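PDB 4FD4: arylalkylamine N-Acetyltransferase like 5b from Aedes aegypti, which probably transfers acyl groups from acyl-CoA to the amino group of arylalkylamines such as serotonin and dopamine, as a GNAT-family N-acyltransferase. Local coordinates for residues E18-I23 with F51-V56; A88-A93 with L111-D116; D116-G119 with K125-H128. One frame throughout, in Å; residues are numbered along the deposited sequence.

Contact 1: residues E18-I23 with F51-V56; sequences EQVREI and FSLSFV
Leu53 inserts both of its methyl groups against helix 17-28, one meeting Val20 and the other Arg21, and so joins that helix to helix 46-53 and the residues that follow. The apolar part of the contact is made by three branched side chains. Leu53 CD2 lies 3.7 Å from Val20 CG1, the two side chains running antiparallel as they pass. Val56, three residues further on, brings its CG2 to 4.0 Å from Val20 CG2. Val20 holds CG1 anti to its backbone N (chi1 177°), which turns CG1 to Leu53, while CG2, and more loosely CG1, meets Val56 CG2. Val61 of strand 61-66 packs on both valines, while Leu17 and Leu24 of helix 17-28 add further contacts to Leu53, so these methyls belong to the buried layer where the two helices meet the sheet of the GNAT fold.

The second component is a methyl on a flat cation. Leu53 CD1 sits over the centre of one face of the Arg21 guanidinium, 3.8 Å from CZ, and the two side chains cross at about a right angle. The arginine chain bends at chi3 (-62°), which brings its head back above this methyl.

The polar bonds all belong to the guanidinium. Arg21 NE and NH2 grip Glu18 side-on, both donating to the single oxygen OE2, at 2.8 Å from NE and 2.7 Å from NH2. Glu18 thus lies at the edge, in the guanidinium plane, and NH1 has a salt bridge to Glu49 of helix 46-53.

Two carboxylates probably keep Arg21 charged while one face of its head rests on a leucine methyl, and the bridge to Glu49 adds an electrostatic link between helices that otherwise meet here through hydrocarbon.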
loop_
_atom_site.group_PDB
_atom_site.type_symbol
_atom_site.label_atom_id
_atom_site.label_comp_id
_atom_site.label_asym_id
_atom_site.label_seq_id
_atom_site.Cartn_x
_atom_site.Cartn_y
_atom_site.Cartn_z
ATOM N N GLU A 18 -16.716 -7.079 3.473
ATOM C CA GLU A 18 -16.697 -6.891 4.923
ATOM C C GLU A 18 -15.532 -7.620 5.595
ATOM O O GLU A 18 -14.872 -7.065 6.488
ATOM C CB GLU A 18 -18.048 -7.247 5.570
ATOM C CG GLU A 18 -19.093 -6.134 5.445
ATOM C CD GLU A 18 -18.565 -4.769 5.892
ATOM O OE1 GLU A 18 -17.989 -4.675 7.003
ATOM O OE2 GLU A 18 -18.731 -3.787 5.133
ATOM N N GLN A 19 -15.237 -8.838 5.152
ATOM C CA GLN A 19 -14.068 -9.514 5.708
ATOM C C GLN A 19 -12.785 -8.746 5.376
ATOM O O GLN A 19 -11.875 -8.663 6.209
ATOM C CB GLN A 19 -13.973 -10.962 5.233
ATOM C CG GLN A 19 -15.120 -11.837 5.727
ATOM C CD GLN A 19 -16.315 -11.793 4.799
ATOM O OE1 GLN A 19 -17.122 -10.860 4.845
ATOM N NE2 GLN A 19 -16.438 -12.811 3.943
ATOM N N VAL A 20 -12.711 -8.158 4.182
ATOM C CA VAL A 20 -11.499 -7.420 3.837
ATOM C C VAL A 20 -11.450 -6.248 4.810
ATOM O O VAL A 20 -10.421 -5.990 5.447
ATOM C CB VAL A 20 -11.504 -6.949 2.365
ATOM C CG1 VAL A 20 -10.262 -6.113 2.056
ATOM C CG2 VAL A 20 -11.575 -8.166 1.408
ATOM N N ARG A 21 -12.601 -5.605 5.003
ATOM C CA ARG A 21 -12.649 -4.463 5.901
ATOM C C ARG A 21 -12.076 -4.912 7.248
ATOM O O ARG A 21 -11.197 -4.242 7.836
ATOM C CB ARG A 21 -14.093 -3.936 6.044
ATOM C CG ARG A 21 -14.212 -2.524 6.643
ATOM C CD ARG A 21 -15.640 -2.211 7.143
ATOM N NE ARG A 21 -16.647 -2.240 6.082
ATOM C CZ ARG A 21 -16.983 -1.193 5.328
ATOM N NH1 ARG A 21 -16.389 -0.018 5.511
ATOM N NH2 ARG A 21 -17.914 -1.318 4.384
ATOM N N GLU A 22 -12.543 -6.021 7.777
ATOM C CA GLU A 22 -12.092 -6.436 9.097
ATOM C C GLU A 22 -10.613 -6.652 9.156
ATOM O O GLU A 22 -10.017 -6.228 10.092
ATOM C CB GLU A 22 -12.779 -7.691 9.612
ATOM C CG GLU A 22 -12.418 -8.036 11.078
ATOM C CD GLU A 22 -11.108 -8.876 11.283
ATOM O OE1 GLU A 22 -10.722 -9.700 10.439
ATOM O OE2 GLU A 22 -10.483 -8.740 12.342
ATOM N N ILE A 23 -10.030 -7.336 8.171
ATOM C CA ILE A 23 -8.606 -7.593 8.299
ATOM C C ILE A 23 -7.857 -6.259 8.279
ATOM O O ILE A 23 -6.880 -6.064 9.029
ATOM C CB ILE A 23 -8.073 -8.647 7.269
ATOM C CG1 ILE A 23 -6.589 -8.948 7.516
ATOM C CG2 ILE A 23 -8.368 -8.228 5.840
ATOM C CD1 ILE A 23 -6.341 -9.909 8.667
ATOM N N PHE A 51 -11.150 4.162 0.025
ATOM C CA PHE A 51 -10.107 4.033 -0.990
ATOM C C PHE A 51 -9.606 2.590 -1.045
ATOM O O PHE A 51 -9.579 1.972 -2.108
ATOM C CB PHE A 51 -8.935 4.961 -0.693
ATOM C CG PHE A 51 -7.762 4.792 -1.650
ATOM C CD1 PHE A 51 -6.616 4.117 -1.258
ATOM C CD2 PHE A 51 -7.819 5.312 -2.937
ATOM C CE1 PHE A 51 -5.538 3.955 -2.135
ATOM C CE2 PHE A 51 -6.746 5.164 -3.821
ATOM C CZ PHE A 51 -5.608 4.484 -3.420
ATOM N N SER A 52 -9.204 2.056 0.103
ATOM C CA SER A 52 -8.652 0.708 0.114
ATOM C C SER A 52 -9.637 -0.355 -0.385
ATOM O O SER A 52 -9.262 -1.251 -1.140
ATOM C CB SER A 52 -8.122 0.359 1.504
ATOM O OG SER A 52 -7.123 1.288 1.881
ATOM N N LEU A 53 -10.901 -0.252 0.014
ATOM C CA LEU A 53 -11.877 -1.255 -0.373
ATOM C C LEU A 53 -12.318 -1.112 -1.829
ATOM O O LEU A 53 -12.815 -2.069 -2.415
ATOM C CB LEU A 53 -13.099 -1.210 0.542
ATOM C CG LEU A 53 -12.903 -1.618 2.004
ATOM C CD1 LEU A 53 -14.231 -1.442 2.748
ATOM C CD2 LEU A 53 -12.418 -3.058 2.140
ATOM N N SER A 54 -12.153 0.075 -2.411
ATOM C CA SER A 54 -12.542 0.250 -3.806
ATOM C C SER A 54 -11.816 -0.768 -4.701
ATOM O O SER A 54 -12.245 -1.021 -5.818
ATOM C CB SER A 54 -12.267 1.675 -4.295
ATOM O OG SER A 54 -10.872 1.926 -4.343
ATOM N N PHE A 55 -10.735 -1.378 -4.213
ATOM C CA PHE A 55 -9.990 -2.321 -5.053
ATOM C C PHE A 55 -10.550 -3.746 -5.093
ATOM O O PHE A 55 -10.226 -4.513 -6.009
ATOM C CB PHE A 55 -8.494 -2.324 -4.702
ATOM C CG PHE A 55 -7.830 -1.012 -4.947
ATOM C CD1 PHE A 55 -7.626 -0.119 -3.901
ATOM C CD2 PHE A 55 -7.453 -0.638 -6.238
ATOM C CE1 PHE A 55 -7.028 1.117 -4.127
ATOM C CE2 PHE A 55 -6.863 0.596 -6.478
ATOM C CZ PHE A 55 -6.642 1.476 -5.421
ATOM N N VAL A 56 -11.393 -4.105 -4.130
ATOM C CA VAL A 56 -11.929 -5.474 -4.096
ATOM C C VAL A 56 -12.659 -5.815 -5.387
ATOM O O VAL A 56 -12.440 -6.870 -5.966
ATOM C CB VAL A 56 -12.882 -5.697 -2.914
ATOM C CG1 VAL A 56 -13.585 -7.058 -3.038
ATOM C CG2 VAL A 56 -12.129 -5.604 -1.595
#

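Contact 2: residues A88-A93 with L111-D116; sequences AMVEEA and LERTAD
The guanidinium of Arg113 meets Val90 at its edge: the valine methyl CG2 lies near the plane of the group, 3.8 Å from NH1, and does not stack on a face. The other flat group, the carboxylate of Glu112, is approached by the sulfur of Met89, which stands well out of the carboxylate plane, neither in it nor squarely over a face. Together these two pairs join successive helices of the GNAT fold, 85-95 and 99-115, which follow strand 71-81 and precede the central strand 126-134.

The helices are well separated here, with 10.1 Å between Met89 CA and Glu112 CA, and the gap is spanned mainly by the long Met89, Glu112 and Arg113 side chains, Arg113 reaching as far as the short Val90. Arg113 leaves its helix with CG anti to the backbone N (chi1 -157°) and bends at chi3; its side chain and that of Val90 run nearly perpendicular. Its charge is answered from the same neighbouring helix, since NH2 forms a salt bridge with Asp87, and Pro86 also packs on the arginine side chain. The cation is therefore tied to helix 85-95 by an acid, with the valine methyl a looser neighbour at its rim.

Glu112 reaches across with an extended chain, also touching Asp85 and Pro86. Met89 comes crosswise from the facing helix; its chain bends at chi3 (74°), turning CE aside and leaving the sulfur facing the acid. Leu108 and Ala109 of helix 99-115 also pack against this methionine. The interface is small, burying 111 Å², and lies at the surface. Its closest approach is between thioether and carboxylate, Met89 SD standing 3.6 Å from Glu112 OE1.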
loop_
_atom_site.group_PDB
_atom_site.type_symbol
_atom_site.label_atom_id
_atom_site.label_comp_id
_atom_site.label_asym_id
_atom_site.label_seq_id
_atom_site.Cartn_x
_atom_site.Cartn_y
_atom_site.Cartn_z
ATOM N N ALA A 88 -4.562 14.014 -10.254
ATOM C CA ALA A 88 -5.895 13.566 -9.869
ATOM C C ALA A 88 -6.012 13.326 -8.357
ATOM O O ALA A 88 -7.034 13.651 -7.747
ATOM C CB ALA A 88 -6.279 12.319 -10.642
ATOM N N MET A 89 -4.966 12.766 -7.754
ATOM C CA MET A 89 -4.964 12.536 -6.308
ATOM C C MET A 89 -5.001 13.851 -5.554
ATOM O O MET A 89 -5.692 13.974 -4.549
ATOM C CB MET A 89 -3.746 11.713 -5.881
ATOM C CG MET A 89 -3.808 10.267 -6.360
ATOM S SD MET A 89 -2.194 9.482 -6.471
ATOM C CE MET A 89 -1.850 9.215 -4.732
ATOM N N VAL A 90 -4.256 14.844 -6.032
ATOM C CA VAL A 90 -4.269 16.167 -5.391
ATOM C C VAL A 90 -5.677 16.785 -5.471
ATOM O O VAL A 90 -6.209 17.364 -4.487
ATOM C CB VAL A 90 -3.187 17.089 -6.023
ATOM C CG1 VAL A 90 -3.261 18.492 -5.457
ATOM C CG2 VAL A 90 -1.795 16.500 -5.784
ATOM N N GLU A 91 -6.299 16.632 -6.636
ATOM C CA GLU A 91 -7.659 17.137 -6.809
ATOM C C GLU A 91 -8.617 16.444 -5.841
ATOM O O GLU A 91 -9.394 17.100 -5.144
ATOM C CB GLU A 91 -8.144 16.959 -8.244
ATOM C CG GLU A 91 -9.590 17.390 -8.424
ATOM C CD GLU A 91 -9.986 17.552 -9.883
ATOM O OE1 GLU A 91 -9.194 17.158 -10.768
ATOM O OE2 GLU A 91 -11.094 18.076 -10.137
ATOM N N GLU A 92 -8.548 15.116 -5.792
ATOM C CA GLU A 92 -9.378 14.350 -4.869
ATOM C C GLU A 92 -9.141 14.824 -3.439
ATOM O O GLU A 92 -10.073 14.895 -2.636
ATOM C CB GLU A 92 -9.110 12.840 -4.999
ATOM C CG GLU A 92 -10.068 11.977 -4.180
ATOM C CD GLU A 92 -9.717 10.492 -4.187
ATOM O OE1 GLU A 92 -10.097 9.791 -3.221
ATOM O OE2 GLU A 92 -9.078 10.023 -5.156
ATOM N N ALA A 93 -7.892 15.166 -3.131
ATOM C CA ALA A 93 -7.524 15.588 -1.785
ATOM C C ALA A 93 -8.250 16.869 -1.423
ATOM O O ALA A 93 -8.622 17.080 -0.264
ATOM C CB ALA A 93 -6.017 15.781 -1.672
ATOM N N LEU A 111 4.884 10.752 -3.321
ATOM C CA LEU A 111 5.675 9.534 -3.440
ATOM C C LEU A 111 5.632 9.042 -4.882
ATOM O O LEU A 111 6.675 8.710 -5.476
ATOM C CB LEU A 111 5.169 8.459 -2.479
ATOM C CG LEU A 111 5.442 8.741 -0.997
ATOM C CD1 LEU A 111 4.500 7.926 -0.128
ATOM C CD2 LEU A 111 6.895 8.454 -0.648
ATOM N N GLU A 112 4.431 9.027 -5.454
ATOM C CA GLU A 112 4.244 8.481 -6.792
ATOM C C GLU A 112 4.924 9.363 -7.835
ATOM O O GLU A 112 5.569 8.876 -8.766
ATOM C CB GLU A 112 2.756 8.312 -7.113
ATOM C CG GLU A 112 2.516 7.548 -8.389
ATOM C CD GLU A 112 1.046 7.317 -8.694
ATOM O OE1 GLU A 112 0.225 7.157 -7.755
ATOM O OE2 GLU A 112 0.722 7.275 -9.897
ATOM N N ARG A 113 4.786 10.667 -7.658
ATOM C CA ARG A 113 5.326 11.649 -8.591
ATOM C C ARG A 113 6.843 11.594 -8.586
ATOM O O ARG A 113 7.478 11.675 -9.631
ATOM C CB ARG A 113 4.860 13.052 -8.203
ATOM C CG ARG A 113 4.877 14.040 -9.365
ATOM C CD ARG A 113 4.702 15.465 -8.869
ATOM N NE ARG A 113 3.407 15.710 -8.230
ATOM C CZ ARG A 113 2.281 15.986 -8.888
ATOM N NH1 ARG A 113 1.157 16.210 -8.218
ATOM N NH2 ARG A 113 2.269 16.022 -10.216
ATOM N N THR A 114 7.423 11.424 -7.403
ATOM C CA THR A 114 8.873 11.388 -7.270
ATOM C C THR A 114 9.435 10.106 -7.856
ATOM O O THR A 114 10.482 10.113 -8.518
ATOM C CB THR A 114 9.315 11.493 -5.792
ATOM O OG1 THR A 114 8.904 12.760 -5.253
ATOM C CG2 THR A 114 10.823 11.381 -5.688
ATOM N N ALA A 115 8.748 8.996 -7.595
ATOM C CA ALA A 115 9.207 7.713 -8.107
ATOM C C ALA A 115 9.150 7.720 -9.624
ATOM O O ALA A 115 10.070 7.249 -10.286
ATOM C CB ALA A 115 8.372 6.576 -7.544
ATOM N N ASP A 116 8.055 8.242 -10.169
ATOM C CA ASP A 116 7.880 8.336 -11.618
ATOM C C ASP A 116 8.175 7.008 -12.316
ATOM O O ASP A 116 8.898 6.979 -13.306
ATOM C CB ASP A 116 8.800 9.419 -12.184
ATOM C CG ASP A 116 8.508 9.730 -13.646
ATOM O OD1 ASP A 116 9.420 10.230 -14.343
ATOM O OD2 ASP A 116 7.371 9.454 -14.099
#

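Contact 3: residues D116-G119 with K125-H128; sequences DVCG and KAYH
The first turn of helix 117-121 lies beside the beginning of strand 126-134, with the backbones closest where Cys118 CA comes within 6.0 Å of Lys125 CA. The thiol of Cys118 rests on the backbone where the chain enters the strand: SG is 3.8 Å from Lys125 CA and 4.0 Å from Ala126 N. Its chi1 of -65° places SG opposite the carbonyl carbon and beside the backbone N, sending it across to the entry of the strand. The Lys125 CB points away from the helix, so this residue takes part through its main chain.

Beside the thiol, Val117 CG1 meets Ala126 CB at 4.0 Å. This methyl pair and the sulfur form a short apolar seam; Leu123 and Ile81 extend it, and Ser164 also touches Val117. The alanine belongs to a central strand of the sheet, its backbone bonded to Ile81 of strand 71-81, while the next residue, Tyr127, bonds by its backbone to Ala162 and Ser164 on the other flank.

Asp116 supplies the N-cap of the helix. Its OD2 accepts a weak bond from Gly119 N, 3.4 Å long and bent to 134° at the hydrogen, and its positive phi marks the break from helix 99-115. A glycerol, probably from the crystallisation liquor, lies near the Cys118 side chain and bonds weakly to its backbone N.

Across the interface the chemistry is that of van der Waals packing: small methyls and a sulfur let the helix settle close to the strand, while the backbones of Ala126, Tyr127 and His128 bond to neighbouring strands.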
loop_
_atom_site.group_PDB
_atom_site.type_symbol
_atom_site.label_atom_id
_atom_site.label_comp_id
_atom_site.label_asym_id
_atom_site.label_seq_id
_atom_site.Cartn_x
_atom_site.Cartn_y
_atom_site.Cartn_z
ATOM N N ASP A 116 8.055 8.242 -10.169
ATOM C CA ASP A 116 7.880 8.336 -11.618
ATOM C C ASP A 116 8.175 7.008 -12.316
ATOM O O ASP A 116 8.898 6.979 -13.306
ATOM C CB ASP A 116 8.800 9.419 -12.184
ATOM C CG ASP A 116 8.508 9.730 -13.646
ATOM O OD1 ASP A 116 9.420 10.230 -14.343
ATOM O OD2 ASP A 116 7.371 9.454 -14.099
ATOM N N VAL A 117 7.617 5.912 -11.807
ATOM C CA VAL A 117 7.898 4.587 -12.370
ATOM C C VAL A 117 7.673 4.513 -13.886
ATOM O O VAL A 117 8.550 4.052 -14.640
ATOM C CB VAL A 117 7.082 3.486 -11.669
ATOM C CG1 VAL A 117 7.246 2.155 -12.401
ATOM C CG2 VAL A 117 7.505 3.364 -10.222
ATOM N N CYS A 118 6.519 4.996 -14.328
ATOM C CA CYS A 118 6.161 4.906 -15.741
ATOM C C CYS A 118 7.161 5.649 -16.641
ATOM O O CYS A 118 7.527 5.165 -17.721
ATOM C CB CYS A 118 4.746 5.424 -15.964
ATOM S SG CYS A 118 3.453 4.416 -15.154
ATOM N N GLY A 119 7.605 6.815 -16.186
ATOM C CA GLY A 119 8.536 7.619 -16.959
ATOM C C GLY A 119 9.933 7.032 -16.959
ATOM O O GLY A 119 10.613 7.017 -17.990
ATOM N N LYS A 125 1.612 2.160 -17.930
ATOM C CA LYS A 125 1.039 1.936 -16.604
ATOM C C LYS A 125 1.894 0.935 -15.826
ATOM O O LYS A 125 2.722 0.218 -16.398
ATOM C CB LYS A 125 -0.416 1.447 -16.704
ATOM C CG LYS A 125 -0.584 0.099 -17.389
ATOM C CD LYS A 125 -2.029 -0.422 -17.279
ATOM C CE LYS A 125 -3.048 0.710 -17.483
ATOM N NZ LYS A 125 -4.288 0.271 -18.202
ATOM N N ALA A 126 1.709 0.904 -14.514
ATOM C CA ALA A 126 2.448 -0.018 -13.663
ATOM C C ALA A 126 1.478 -0.554 -12.625
ATOM O O ALA A 126 0.404 0.014 -12.439
ATOM C CB ALA A 126 3.603 0.705 -12.994
ATOM N N TYR A 127 1.852 -1.635 -11.949
ATOM C CA TYR A 127 1.005 -2.213 -10.907
ATOM C C TYR A 127 1.590 -1.838 -9.557
ATOM O O TYR A 127 2.733 -2.187 -9.247
ATOM C CB TYR A 127 0.980 -3.731 -11.062
ATOM C CG TYR A 127 -0.064 -4.506 -10.272
ATOM C CD1 TYR A 127 0.301 -5.262 -9.164
ATOM C CD2 TYR A 127 -1.388 -4.549 -10.681
ATOM C CE1 TYR A 127 -0.640 -6.012 -8.456
ATOM C CE2 TYR A 127 -2.342 -5.295 -9.982
ATOM C CZ TYR A 127 -1.965 -6.020 -8.875
ATOM O OH TYR A 127 -2.916 -6.760 -8.194
ATOM N N HIS A 128 0.798 -1.158 -8.737
ATOM C CA HIS A 128 1.315 -0.588 -7.503
ATOM C C HIS A 128 0.693 -1.227 -6.268
ATOM O O HIS A 128 -0.518 -1.153 -6.072
ATOM C CB HIS A 128 1.067 0.915 -7.490
ATOM C CG HIS A 128 1.749 1.625 -6.369
ATOM N ND1 HIS A 128 3.108 1.844 -6.349
ATOM C CD2 HIS A 128 1.261 2.174 -5.229
ATOM C CE1 HIS A 128 3.432 2.493 -5.248
ATOM N NE2 HIS A 128 2.327 2.703 -4.547
#

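Overall arrangement
The three contacts follow the chain in order, all in the GNAT fold. Contact 1 joins helices 17-28 and 46-53, and contact 2 pairs helices 85-95 and 99-115; their centres are 22 Å apart and their nearest atoms about 5 Å. Contact 3 sets the short helix 117-121 against strand 126-134 of the central sheet, with its centre 12 Å from that of contact 2 and 23 Å from that of contact 1. Contacts 2 and 3 adjoin at Asp116, where the chain passes from helix 99-115 through helix 117-121 toward strand 126-134. Contacts 1 and 2 thus each join a helix pair, whereas contact 3 fixes a helix to the sheet itself.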